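Long-range contacts in tumour necrosis factor receptor (Ectromelia virus, PDB 3ON9), which probably blunts host defence by binding tumour necrosis factor and CC and CXC chemokines outside the cell, the piece here being its chemokine-binding SECRET domain: residues N14-N19 with C119-D124; G28-I33 with T41-D46; M107-T112 with D138-A143; D124-Y129 with A143-Y148. One frame throughout, in Å; residues are numbered along the deposited sequence. Where two conformers were deposited one is given.

Contact 1 (N14-N19 with C119-D124)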
loop_
_atom_site.group_PDB
_atom_site.type_symbol
_atom_site.label_atom_id
_atom_site.label_comp_id
_atom_site.label_asym_id
_atom_site.label_seq_id
_atom_site.Cartn_x
_atom_site.Cartn_y
_atom_site.Cartn_z
ATOM N N ASN A 14 -7.189 1.296 0.290
ATOM C CA ASN A 14 -8.538 1.704 -0.097
ATOM C C ASN A 14 -9.158 2.507 1.033
ATOM O O ASN A 14 -8.984 2.163 2.194
ATOM C CB ASN A 14 -9.382 0.477 -0.464
ATOM C CG ASN A 14 -8.785 -0.285 -1.626
ATOM O OD1 ASN A 14 -8.169 0.315 -2.509
ATOM N ND2 ASN A 14 -8.928 -1.607 -1.622
ATOM N N MET A 15 -9.831 3.603 0.699
ATOM C CA MET A 15 -10.193 4.595 1.708
ATOM C C MET A 15 -11.587 5.170 1.492
ATOM O O MET A 15 -11.999 5.396 0.359
ATOM C CB MET A 15 -9.179 5.749 1.690
ATOM C CG MET A 15 -7.745 5.298 1.933
ATOM S SD MET A 15 -6.576 6.673 1.910
ATOM C CE MET A 15 -6.533 7.036 0.152
ATOM N N TYR A 16 -12.298 5.419 2.585
ATOM C CA TYR A 16 -13.596 6.071 2.520
ATOM C C TYR A 16 -13.843 6.822 3.818
ATOM O O TYR A 16 -13.563 6.300 4.884
ATOM C CB TYR A 16 -14.701 5.025 2.321
ATOM C CG TYR A 16 -16.042 5.640 2.015
ATOM C CD1 TYR A 16 -16.457 5.821 0.703
ATOM C CD2 TYR A 16 -16.876 6.070 3.034
ATOM C CE1 TYR A 16 -17.675 6.411 0.414
ATOM C CE2 TYR A 16 -18.098 6.654 2.751
ATOM C CZ TYR A 16 -18.487 6.815 1.444
ATOM O OH TYR A 16 -19.700 7.394 1.167
ATOM N N PRO A 17 -14.350 8.063 3.735
ATOM C CA PRO A 17 -14.621 8.824 2.515
ATOM C C PRO A 17 -13.456 9.749 2.167
ATOM O O PRO A 17 -12.762 10.238 3.067
ATOM C CB PRO A 17 -15.808 9.710 2.911
ATOM C CG PRO A 17 -15.688 9.860 4.426
ATOM C CD PRO A 17 -14.722 8.818 4.947
ATOM N N VAL A 18 -13.252 9.992 0.878
ATOM C CA VAL A 18 -12.309 11.026 0.461
ATOM C C VAL A 18 -13.072 12.175 -0.178
ATOM O O VAL A 18 -14.146 11.978 -0.764
ATOM C CB VAL A 18 -11.196 10.508 -0.489
ATOM C CG1 VAL A 18 -10.354 9.445 0.216
ATOM C CG2 VAL A 18 -11.768 9.969 -1.795
ATOM N N ASN A 19 -12.527 13.379 -0.032
ATOM C CA ASN A 19 -13.154 14.585 -0.542
ATOM C C ASN A 19 -12.382 15.211 -1.694
ATOM O O ASN A 19 -12.859 16.167 -2.309
ATOM C CB ASN A 19 -13.259 15.616 0.573
ATOM C CG ASN A 19 -14.084 15.127 1.731
ATOM O OD1 ASN A 19 -15.290 14.919 1.598
ATOM N ND2 ASN A 19 -13.442 14.938 2.881
ATOM N N CYS A 119 -9.904 10.468 10.207
ATOM C CA CYS A 119 -10.641 11.048 9.091
ATOM C C CYS A 119 -11.295 9.990 8.199
ATOM O O CYS A 119 -12.181 10.309 7.403
ATOM C CB CYS A 119 -9.739 11.966 8.250
ATOM S SG CYS A 119 -8.359 11.147 7.390
ATOM N N LEU A 120 -10.870 8.736 8.334
ATOM C CA LEU A 120 -11.461 7.670 7.516
ATOM C C LEU A 120 -12.434 6.794 8.291
ATOM O O LEU A 120 -12.135 6.354 9.398
ATOM C CB LEU A 120 -10.383 6.779 6.897
ATOM C CG LEU A 120 -9.407 7.482 5.947
ATOM C CD1 LEU A 120 -8.364 6.485 5.459
ATOM C CD2 LEU A 120 -10.144 8.111 4.775
ATOM N N SER A 121 -13.594 6.532 7.692
ATOM C CA SER A 121 -14.541 5.569 8.248
ATOM C C SER A 121 -14.163 4.141 7.844
ATOM O O SER A 121 -14.465 3.196 8.565
ATOM C CB SER A 121 -15.969 5.900 7.805
ATOM O OG SER A 121 -16.146 5.696 6.426
ATOM N N ASN A 122 -13.495 3.987 6.701
ATOM C CA ASN A 122 -13.001 2.677 6.275
ATOM C C ASN A 122 -11.608 2.826 5.695
ATOM O O ASN A 122 -11.384 3.689 4.857
ATOM C CB ASN A 122 -13.883 2.050 5.179
ATOM C CG ASN A 122 -15.360 2.026 5.531
ATOM O OD1 ASN A 122 -16.010 3.070 5.613
ATOM N ND2 ASN A 122 -15.912 0.819 5.690
ATOM N N LEU A 123 -10.690 1.976 6.138
ATOM C CA LEU A 123 -9.330 1.965 5.615
ATOM C C LEU A 123 -8.916 0.516 5.473
ATOM O O LEU A 123 -8.912 -0.229 6.455
ATOM C CB LEU A 123 -8.384 2.684 6.580
ATOM C CG LEU A 123 -6.876 2.565 6.320
ATOM C CD1 LEU A 123 -6.519 3.032 4.893
ATOM C CD2 LEU A 123 -6.074 3.342 7.360
ATOM N N ASP A 124 -8.574 0.112 4.252
ATOM C CA ASP A 124 -8.095 -1.239 3.986
ATOM C C ASP A 124 -6.694 -1.124 3.407
ATOM O O ASP A 124 -6.448 -0.287 2.534
ATOM C CB ASP A 124 -8.978 -1.946 2.950
ATOM C CG ASP A 124 -10.432 -2.030 3.361
ATOM O OD1 ASP A 124 -10.715 -2.380 4.519
ATOM O OD2 ASP A 124 -11.289 -1.755 2.504
HETATM O O HOH W 1 -12.338 11.999 5.140
#
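The backbones of N14 and D124 pair through two straight hydrogen bonds, N14 N to D124 O at 2.8 Å and D124 N to N14 O at 2.9 Å. Two residues on, Y16 N donates to N122 O and Y16 O receives N122 N in return. A weak bond from S121 N (2.8 Å to Y16 O, angle 127°) reaches the same oxygen. With S121 and N122 both set against Y16, this is a classic beta bulge, placed where strand 122-130 begins beside strand 8-16 in the five-stranded antiparallel sheet of the SECRET beta-sandwich. S121 OG sits at the edge of the Y16 ring, near its plane, 3.5 Å from Y16 CD2. The apolar contacts lie on the M15 and L123 face. M15 CG touches L120 CD1 at 3.8 Å and L123 CD1 at 3.9 Å; L123 runs alongside M15, whereas L120 reaches it from the loop before the bulge. Past the cis peptide bond that precedes P17, water 1 donates to both P17 O and C119 O, 2.8 Å from each. C119 itself is tied by a disulfide to C89 of strand 82-89.

Contact 2 (G28-I33 with T41-D46)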
loop_
_atom_site.group_PDB
_atom_site.type_symbol
_atom_site.label_atom_id
_atom_site.label_comp_id
_atom_site.label_asym_id
_atom_site.label_seq_id
_atom_site.Cartn_x
_atom_site.Cartn_y
_atom_site.Cartn_z
ATOM N N GLY A 28 10.438 7.116 -4.429
ATOM C CA GLY A 28 11.817 7.132 -3.974
ATOM C C GLY A 28 11.935 6.253 -2.740
ATOM O O GLY A 28 11.090 5.389 -2.505
ATOM N N SER A 29 12.972 6.502 -1.946
ATOM C CA SER A 29 13.207 5.774 -0.703
ATOM C C SER A 29 11.995 5.846 0.222
ATOM O O SER A 29 11.658 4.875 0.908
ATOM C CB SER A 29 14.428 6.368 -0.010
ATOM O OG SER A 29 15.604 6.043 -0.732
ATOM N N SER A 30 11.372 7.015 0.260
ATOM C CA SER A 30 10.119 7.208 0.978
ATOM C C SER A 30 9.111 7.723 -0.042
ATOM O O SER A 30 9.079 8.908 -0.364
ATOM C CB SER A 30 10.305 8.196 2.136
ATOM O OG SER A 30 9.100 8.383 2.872
ATOM N N SER A 31 8.306 6.812 -0.578
ATOM C CA SER A 31 7.384 7.157 -1.648
ATOM C C SER A 31 6.083 7.715 -1.083
ATOM O O SER A 31 5.548 7.197 -0.098
ATOM C CB SER A 31 7.091 5.922 -2.505
ATOM O OG SER A 31 8.262 5.421 -3.134
ATOM N N THR A 32 5.572 8.774 -1.706
ATOM C CA THR A 32 4.331 9.369 -1.233
ATOM C C THR A 32 3.270 9.539 -2.309
ATOM O O THR A 32 3.577 9.841 -3.471
ATOM C CB THR A 32 4.570 10.732 -0.543
ATOM O OG1 THR A 32 5.335 11.585 -1.408
ATOM C CG2 THR A 32 5.304 10.555 0.791
ATOM N N ILE A 33 2.020 9.334 -1.903
ATOM C CA ILE A 33 0.865 9.832 -2.636
ATOM C C ILE A 33 0.177 10.804 -1.703
ATOM O O ILE A 33 -0.080 10.464 -0.559
ATOM C CB ILE A 33 -0.117 8.691 -2.971
ATOM C CG1 ILE A 33 0.552 7.661 -3.890
ATOM C CG2 ILE A 33 -1.410 9.255 -3.560
ATOM C CD1 ILE A 33 -0.153 6.282 -3.887
ATOM N N THR A 41 2.513 7.358 2.940
ATOM C CA THR A 41 3.975 7.285 2.883
ATOM C C THR A 41 4.443 5.840 3.020
ATOM O O THR A 41 4.124 5.147 3.994
ATOM C CB THR A 41 4.626 8.146 3.990
ATOM O OG1 THR A 41 4.181 9.502 3.862
ATOM C CG2 THR A 41 6.158 8.097 3.908
ATOM N N LEU A 42 5.189 5.391 2.016
ATOM C CA LEU A 42 5.701 4.035 1.949
ATOM C C LEU A 42 7.229 3.983 1.989
ATOM O O LEU A 42 7.897 4.618 1.177
ATOM C CB LEU A 42 5.236 3.385 0.645
ATOM C CG LEU A 42 5.948 2.094 0.240
ATOM C CD1 LEU A 42 5.570 0.920 1.137
ATOM C CD2 LEU A 42 5.632 1.793 -1.212
ATOM N N THR A 43 7.779 3.208 2.910
ATOM C CA THR A 43 9.202 2.856 2.829
ATOM C C THR A 43 9.382 1.353 2.593
ATOM O O THR A 43 8.462 0.553 2.777
ATOM C CB THR A 43 10.025 3.324 4.047
ATOM O OG1 THR A 43 9.596 2.636 5.222
ATOM C CG2 THR A 43 9.883 4.832 4.259
ATOM N N HIS A 44 10.580 0.979 2.174
ATOM C CA HIS A 44 10.814 -0.363 1.668
ATOM C C HIS A 44 12.275 -0.737 1.830
ATOM O O HIS A 44 12.889 -1.296 0.916
ATOM C CB HIS A 44 10.419 -0.408 0.198
ATOM C CG HIS A 44 11.017 0.703 -0.606
ATOM N ND1 HIS A 44 10.360 1.890 -0.859
ATOM C CD2 HIS A 44 12.241 0.818 -1.173
ATOM C CE1 HIS A 44 11.151 2.683 -1.564
ATOM N NE2 HIS A 44 12.296 2.055 -1.772
ATOM N N GLU A 45 12.833 -0.436 3.001
ATOM C CA GLU A 45 14.250 -0.693 3.258
ATOM C C GLU A 45 14.590 -2.175 3.144
ATOM O O GLU A 45 13.894 -3.024 3.698
ATOM C CB GLU A 45 14.674 -0.158 4.631
ATOM C CG GLU A 45 16.159 -0.387 4.930
ATOM C CD GLU A 45 16.639 0.328 6.180
ATOM O OE1 GLU A 45 15.811 0.962 6.856
ATOM O OE2 GLU A 45 17.847 0.260 6.486
ATOM N N ASP A 46 15.671 -2.470 2.417
ATOM C CA ASP A 46 16.180 -3.830 2.230
ATOM C C ASP A 46 15.270 -4.716 1.370
ATOM O O ASP A 46 15.466 -5.937 1.301
ATOM C CB ASP A 46 16.502 -4.502 3.573
ATOM C CG ASP A 46 17.677 -3.855 4.277
ATOM O OD1 ASP A 46 18.615 -3.421 3.584
ATOM O OD2 ASP A 46 17.669 -3.771 5.520
HETATM O O HOH W 2 12.877 2.761 1.601
#
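T32 and T41 lie side by side and point the same way, T32 CG2 meeting T41 OG1 at 3.4 Å. The other branch of T41, CG2, is anti to the backbone N and turns to S30 OG, 3.1 Å away. Methyls and hydroxyls thus make up the side-chain packing on the S30, T32, T41 and T43 face. S31 and L42 occupy the other face, where both touch F67 of strand 62-69 in the opposing sheet.

Between the strands run two backbone hydrogen bonds, S31 N to L42 O and L42 N to S31 O, both 2.8 Å long. The second is nearly straight, at 172°; the first is more bent, at 148°. CA-H...O contacts flank them, S30 CA against L42 O and T41 CA against S31 O. These bonds belong to the beta hairpin of strands 30-34 and 38-45, part of the six-stranded mixed sheet of the sandwich. Strand 38-45 passes on to strand 82-89 on its other edge, T41 bonding to E86 and T43 to N84 through their backbones.

Water completes the contact at the S29 end, where H44 N donates to water 2 at 3.0 Å; the approach of this water to S29 O is too short to be relied on. The same water sits 3.3 Å above the plane of the H44 imidazole, over its centre, and the ring also meets F51.

Contact 3 (M107-T112 with D138-A143)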
loop_
_atom_site.group_PDB
_atom_site.type_symbol
_atom_site.label_atom_id
_atom_site.label_comp_id
_atom_site.label_asym_id
_atom_site.label_seq_id
_atom_site.Cartn_x
_atom_site.Cartn_y
_atom_site.Cartn_z
ATOM N N MET A 107 6.879 -16.500 2.850
ATOM C CA MET A 107 8.137 -15.856 2.479
ATOM C C MET A 107 8.535 -14.843 3.543
ATOM O O MET A 107 7.677 -14.319 4.249
ATOM C CB MET A 107 7.997 -15.163 1.119
ATOM C CG MET A 107 7.885 -16.131 -0.040
ATOM S SD MET A 107 7.241 -15.371 -1.539
ATOM C CE MET A 107 5.528 -15.069 -1.103
ATOM N N PRO A 108 9.842 -14.591 3.688
ATOM C CA PRO A 108 10.371 -13.624 4.656
ATOM C C PRO A 108 10.093 -12.177 4.262
ATOM O O PRO A 108 10.422 -11.766 3.152
ATOM C CB PRO A 108 11.889 -13.874 4.614
ATOM C CG PRO A 108 12.055 -15.199 3.967
ATOM C CD PRO A 108 10.919 -15.326 3.007
ATOM N N HIS A 109 9.492 -11.432 5.182
ATOM C CA HIS A 109 9.297 -9.993 5.048
ATOM C C HIS A 109 8.663 -9.499 6.346
ATOM O O HIS A 109 8.078 -10.282 7.090
ATOM C CB HIS A 109 8.394 -9.678 3.847
ATOM C CG HIS A 109 7.218 -10.592 3.737
ATOM N ND1 HIS A 109 6.099 -10.460 4.537
ATOM C CD2 HIS A 109 6.999 -11.679 2.961
ATOM C CE1 HIS A 109 5.238 -11.417 4.245
ATOM N NE2 HIS A 109 5.765 -12.181 3.299
ATOM N N SER A 110 8.801 -8.207 6.631
ATOM C CA SER A 110 8.183 -7.622 7.820
ATOM C C SER A 110 7.427 -6.405 7.344
ATOM O O SER A 110 7.850 -5.756 6.385
ATOM C CB SER A 110 9.252 -7.181 8.822
ATOM O OG SER A 110 10.178 -8.221 9.080
ATOM N N GLU A 111 6.315 -6.093 7.990
ATOM C CA GLU A 111 5.575 -4.902 7.601
ATOM C C GLU A 111 4.868 -4.245 8.783
ATOM O O GLU A 111 4.507 -4.908 9.762
ATOM C CB GLU A 111 4.622 -5.193 6.429
ATOM C CG GLU A 111 3.731 -6.407 6.555
ATOM C CD GLU A 111 4.461 -7.744 6.446
ATOM O OE1 GLU A 111 5.311 -7.950 5.543
ATOM O OE2 GLU A 111 4.170 -8.602 7.285
ATOM N N THR A 112 4.735 -2.923 8.702
ATOM C CA THR A 112 3.959 -2.164 9.680
ATOM C C THR A 112 3.095 -1.171 8.945
ATOM O O THR A 112 3.514 -0.582 7.939
ATOM C CB THR A 112 4.829 -1.404 10.697
ATOM O OG1 THR A 112 5.391 -0.230 10.086
ATOM C CG2 THR A 112 5.920 -2.307 11.243
ATOM N N ASP A 138 0.173 -19.105 -3.854
ATOM C CA ASP A 138 1.368 -19.066 -3.007
ATOM C C ASP A 138 1.832 -17.652 -2.640
ATOM O O ASP A 138 2.846 -17.494 -1.959
ATOM C CB ASP A 138 2.522 -19.819 -3.672
ATOM C CG ASP A 138 2.401 -21.322 -3.523
ATOM O OD1 ASP A 138 1.517 -21.771 -2.765
ATOM O OD2 ASP A 138 3.198 -22.046 -4.159
ATOM N N MET A 139 1.113 -16.631 -3.093
ATOM C CA MET A 139 1.440 -15.256 -2.703
ATOM C C MET A 139 1.202 -15.067 -1.198
ATOM O O MET A 139 0.357 -15.742 -0.618
ATOM C CB MET A 139 0.575 -14.251 -3.473
ATOM C CG MET A 139 0.675 -14.320 -4.985
ATOM S SD MET A 139 -0.108 -12.904 -5.784
ATOM C CE MET A 139 -1.644 -12.789 -4.871
ATOM N N ASP A 140 1.939 -14.148 -0.572
ATOM C CA ASP A 140 1.646 -13.735 0.804
ATOM C C ASP A 140 0.805 -12.465 0.725
ATOM O O ASP A 140 1.210 -11.478 0.099
ATOM C CB ASP A 140 2.933 -13.425 1.582
ATOM C CG ASP A 140 3.648 -14.658 2.064
ATOM O OD1 ASP A 140 3.021 -15.738 2.159
ATOM O OD2 ASP A 140 4.858 -14.546 2.362
ATOM N N VAL A 141 -0.373 -12.500 1.336
ATOM C CA VAL A 141 -1.275 -11.361 1.368
ATOM C C VAL A 141 -1.420 -10.881 2.800
ATOM O O VAL A 141 -2.035 -11.565 3.631
ATOM C CB VAL A 141 -2.665 -11.715 0.813
ATOM C CG1 VAL A 141 -3.609 -10.520 0.947
ATOM C CG2 VAL A 141 -2.564 -12.159 -0.635
ATOM N N VAL A 142 -0.852 -9.715 3.100
ATOM C CA VAL A 142 -0.966 -9.145 4.440
ATOM C C VAL A 142 -2.094 -8.115 4.418
ATOM O O VAL A 142 -1.980 -7.080 3.750
ATOM C CB VAL A 142 0.344 -8.478 4.901
ATOM C CG1 VAL A 142 0.256 -8.132 6.377
ATOM C CG2 VAL A 142 1.546 -9.393 4.639
ATOM N N ALA A 143 -3.191 -8.405 5.112
ATOM C CA ALA A 143 -4.398 -7.575 5.012
ATOM C C ALA A 143 -4.738 -6.857 6.309
ATOM O O ALA A 143 -4.601 -7.422 7.394
ATOM C CB ALA A 143 -5.597 -8.410 4.526
#
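M107, H109 and E111 meet D140 and V142 in a side-chain contact between the two sheets of the beta-sandwich, at the start of strands 110-116 and 140-145; no backbone pairing joins them. D140 OD2 takes two bonds. H109 NE2 donates to it at 2.7 Å, nearly straight and within the ring plane but on the anti side of the carboxylate and 26° out of its plane. M107 N reaches the same oxygen at 2.9 Å by the syn lone pair. The other oxygen, OD1, accepts from L106 N, so the carboxylate gathers the backbone leading into strand 110-116. At the other nitrogen, H109 ND1 donates to E111 OE1 at 2.8 Å, with E111 OE1 lying 23° out of the ring plane. The imidazole thus spans two carboxylates, which fix its rotation and would favour its protonated form. Across the sandwich interface Y129 stacks on the H109 ring and its hydroxyl bonds E111 OE1. Van der Waals contacts complete the join. E111, bent at chi2 (-71°), comes at V142 from the opposite direction, its carboxylate carbon CD 3.8 Å from the methyl V142 CG2. The M107 chain, bent at chi3, sets its methyl CE near two oxygens, 3.6 Å from D140 OD2 and 3.7 Å from D138 O.

Contact 4 (D124-Y129 with A143-Y148)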
loop_
_atom_site.group_PDB
_atom_site.type_symbol
_atom_site.label_atom_id
_atom_site.label_comp_id
_atom_site.label_asym_id
_atom_site.label_seq_id
_atom_site.Cartn_x
_atom_site.Cartn_y
_atom_site.Cartn_z
ATOM N N ASP A 124 -8.574 0.112 4.252
ATOM C CA ASP A 124 -8.095 -1.239 3.986
ATOM C C ASP A 124 -6.694 -1.124 3.407
ATOM O O ASP A 124 -6.448 -0.287 2.534
ATOM C CB ASP A 124 -8.978 -1.946 2.950
ATOM C CG ASP A 124 -10.432 -2.030 3.361
ATOM O OD1 ASP A 124 -10.715 -2.380 4.519
ATOM O OD2 ASP A 124 -11.289 -1.755 2.504
ATOM N N VAL A 125 -5.787 -1.972 3.877
ATOM C CA VAL A 125 -4.447 -2.042 3.321
ATOM C C VAL A 125 -4.121 -3.490 2.972
ATOM O O VAL A 125 -4.408 -4.405 3.745
ATOM C CB VAL A 125 -3.416 -1.506 4.322
ATOM C CG1 VAL A 125 -2.001 -1.727 3.805
ATOM C CG2 VAL A 125 -3.674 -0.031 4.558
ATOM N N TYR A 126 -3.549 -3.694 1.790
ATOM C CA TYR A 126 -2.998 -4.991 1.425
ATOM C C TYR A 126 -1.552 -4.830 1.006
ATOM O O TYR A 126 -1.235 -4.001 0.157
ATOM C CB TYR A 126 -3.787 -5.630 0.281
ATOM C CG TYR A 126 -5.282 -5.655 0.490
ATOM C CD1 TYR A 126 -5.906 -6.716 1.145
ATOM C CD2 TYR A 126 -6.073 -4.614 0.032
ATOM C CE1 TYR A 126 -7.291 -6.720 1.333
ATOM C CE2 TYR A 126 -7.447 -4.615 0.216
ATOM C CZ TYR A 126 -8.045 -5.661 0.857
ATOM O OH TYR A 126 -9.421 -5.629 1.014
ATOM N N ILE A 127 -0.682 -5.624 1.612
ATOM C CA ILE A 127 0.713 -5.691 1.184
ATOM C C ILE A 127 0.927 -7.112 0.687
ATOM O O ILE A 127 0.786 -8.068 1.447
ATOM C CB ILE A 127 1.662 -5.385 2.339
ATOM C CG1 ILE A 127 1.363 -3.983 2.875
ATOM C CG2 ILE A 127 3.127 -5.475 1.854
ATOM C CD1 ILE A 127 2.060 -3.649 4.169
ATOM N N VAL A 128 1.247 -7.243 -0.593
ATOM C CA VAL A 128 1.220 -8.541 -1.259
ATOM C C VAL A 128 2.565 -8.837 -1.890
ATOM O O VAL A 128 3.038 -8.086 -2.750
ATOM C CB VAL A 128 0.122 -8.572 -2.330
ATOM C CG1 VAL A 128 0.076 -9.935 -3.011
ATOM C CG2 VAL A 128 -1.229 -8.251 -1.694
ATOM N N TYR A 129 3.187 -9.916 -1.438
ATOM C CA TYR A 129 4.456 -10.352 -1.981
ATOM C C TYR A 129 4.217 -11.578 -2.843
ATOM O O TYR A 129 3.592 -12.557 -2.395
ATOM C CB TYR A 129 5.399 -10.726 -0.850
ATOM C CG TYR A 129 5.585 -9.684 0.224
ATOM C CD1 TYR A 129 6.691 -8.847 0.212
ATOM C CD2 TYR A 129 4.663 -9.544 1.269
ATOM C CE1 TYR A 129 6.882 -7.911 1.197
ATOM C CE2 TYR A 129 4.853 -8.601 2.267
ATOM C CZ TYR A 129 5.972 -7.790 2.224
ATOM O OH TYR A 129 6.194 -6.859 3.208
ATOM N N ALA A 143 -3.191 -8.405 5.112
ATOM C CA ALA A 143 -4.398 -7.575 5.012
ATOM C C ALA A 143 -4.738 -6.857 6.309
ATOM O O ALA A 143 -4.601 -7.422 7.394
ATOM C CB ALA A 143 -5.597 -8.410 4.526
ATOM N N TYR A 144 -5.146 -5.593 6.188
ATOM C CA TYR A 144 -5.545 -4.788 7.336
ATOM C C TYR A 144 -6.877 -4.115 7.031
ATOM O O TYR A 144 -7.099 -3.655 5.909
ATOM C CB TYR A 144 -4.528 -3.680 7.615
ATOM C CG TYR A 144 -3.080 -4.110 7.745
ATOM C CD1 TYR A 144 -2.460 -4.128 8.980
ATOM C CD2 TYR A 144 -2.332 -4.457 6.625
ATOM C CE1 TYR A 144 -1.132 -4.508 9.108
ATOM C CE2 TYR A 144 -1.002 -4.830 6.740
ATOM C CZ TYR A 144 -0.411 -4.847 7.988
ATOM O OH TYR A 144 0.907 -5.215 8.130
ATOM N N HIS A 145 -7.754 -4.042 8.030
ATOM C CA HIS A 145 -9.043 -3.373 7.864
ATOM C C HIS A 145 -9.456 -2.657 9.147
ATOM O O HIS A 145 -9.476 -3.277 10.211
ATOM C CB HIS A 145 -10.140 -4.399 7.523
ATOM C CG HIS A 145 -9.795 -5.302 6.381
ATOM N ND1 HIS A 145 -9.715 -4.857 5.078
ATOM C CD2 HIS A 145 -9.519 -6.628 6.344
ATOM C CE1 HIS A 145 -9.393 -5.866 4.291
ATOM N NE2 HIS A 145 -9.272 -6.957 5.035
ATOM N N THR A 146 -9.794 -1.372 9.055
ATOM C CA THR A 146 -10.294 -0.650 10.233
ATOM C C THR A 146 -11.785 -0.835 10.468
ATOM O O THR A 146 -12.268 -0.646 11.587
ATOM C CB THR A 146 -10.007 0.860 10.158
ATOM O OG1 THR A 146 -10.717 1.442 9.053
ATOM C CG2 THR A 146 -8.508 1.108 9.991
ATOM N N SER A 147 -12.508 -1.191 9.414
ATOM C CA SER A 147 -13.953 -1.337 9.487
ATOM C C SER A 147 -14.401 -2.314 8.409
ATOM O O SER A 147 -13.667 -3.248 8.074
ATOM C CB SER A 147 -14.628 0.024 9.312
ATOM O OG SER A 147 -16.025 -0.037 9.586
ATOM N N TYR A 148 -15.602 -2.109 7.880
ATOM C CA TYR A 148 -16.095 -2.950 6.798
ATOM C C TYR A 148 -15.157 -2.851 5.612
ATOM O O TYR A 148 -14.605 -1.775 5.329
ATOM C CB TYR A 148 -17.521 -2.562 6.394
ATOM C CG TYR A 148 -18.516 -2.697 7.516
ATOM C CD1 TYR A 148 -18.915 -3.949 7.957
ATOM C CD2 TYR A 148 -19.047 -1.575 8.133
ATOM C CE1 TYR A 148 -19.830 -4.089 8.992
ATOM C CE2 TYR A 148 -19.965 -1.698 9.159
ATOM C CZ TYR A 148 -20.348 -2.954 9.586
ATOM O OH TYR A 148 -21.265 -3.070 10.612
HETATM O O HOH W 3 -12.155 -0.906 6.396
#
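V125 and Y144 pack at the apolar centre of a beta hairpin, strands 122-130 and 140-145, the latter an edge strand of the five-stranded sheet within this chain. V125 CB meets Y144 CD2 at 3.9 Å, and V125 O lies at the edge of the Y144 ring, in its plane. Farther along the same ring, Y144 CE2 touches I127 CD1 at 4.2 Å. This face looks into the sandwich, where V125 and Y144 both rest on V113 of strand 110-116.

Between the strands, Y144 N donates to V125 O at 2.8 Å, and V125 N donates back to Y144 O. On the other face A143 CB packs on Y126 CD1 at 3.8 Å. The Y126 and H145 rings meet obliquely, their planes 71° apart, and Y126 OH lies at the imidazole edge, 3.3 Å from H145 CE1.

The polar edge begins at D124. With CG anti to its carbonyl carbon (chi1 -51°), H145 turns ND1 to D124 OD1, donating at 2.7 Å in the plane of the ring but from above the carboxylate plane. D124 OD2 accepts from L150 N, which gives both oxygens of this buried acid a partner. Beyond the histidine, water 3 accepts from S147 N and lies 2.8 Å from D124 OD1.

How the contacts relate
From the N terminus, strand 8-16 opens contact 1, whose partner comes about a hundred residues later. Contact 2 falls within that long loop, as a short hairpin in the mixed sheet. Contact 3 also opens there, at 107-112, but closes at 138-143, beyond contact 1, so the two cross. Contact 4 opens at the shared D124, once contact 1 has closed, crosses contact 3 and shares A143 with it. Contacts 1 and 4 extend one antiparallel sheet from strand 8-16 to strand 140-145, and touch where N122 ND2 meets Y148 O. Contact 3 joins that sheet to the mixed one. Contact 2 touches none of the others; its centre lies about 17 Å from that of contact 3.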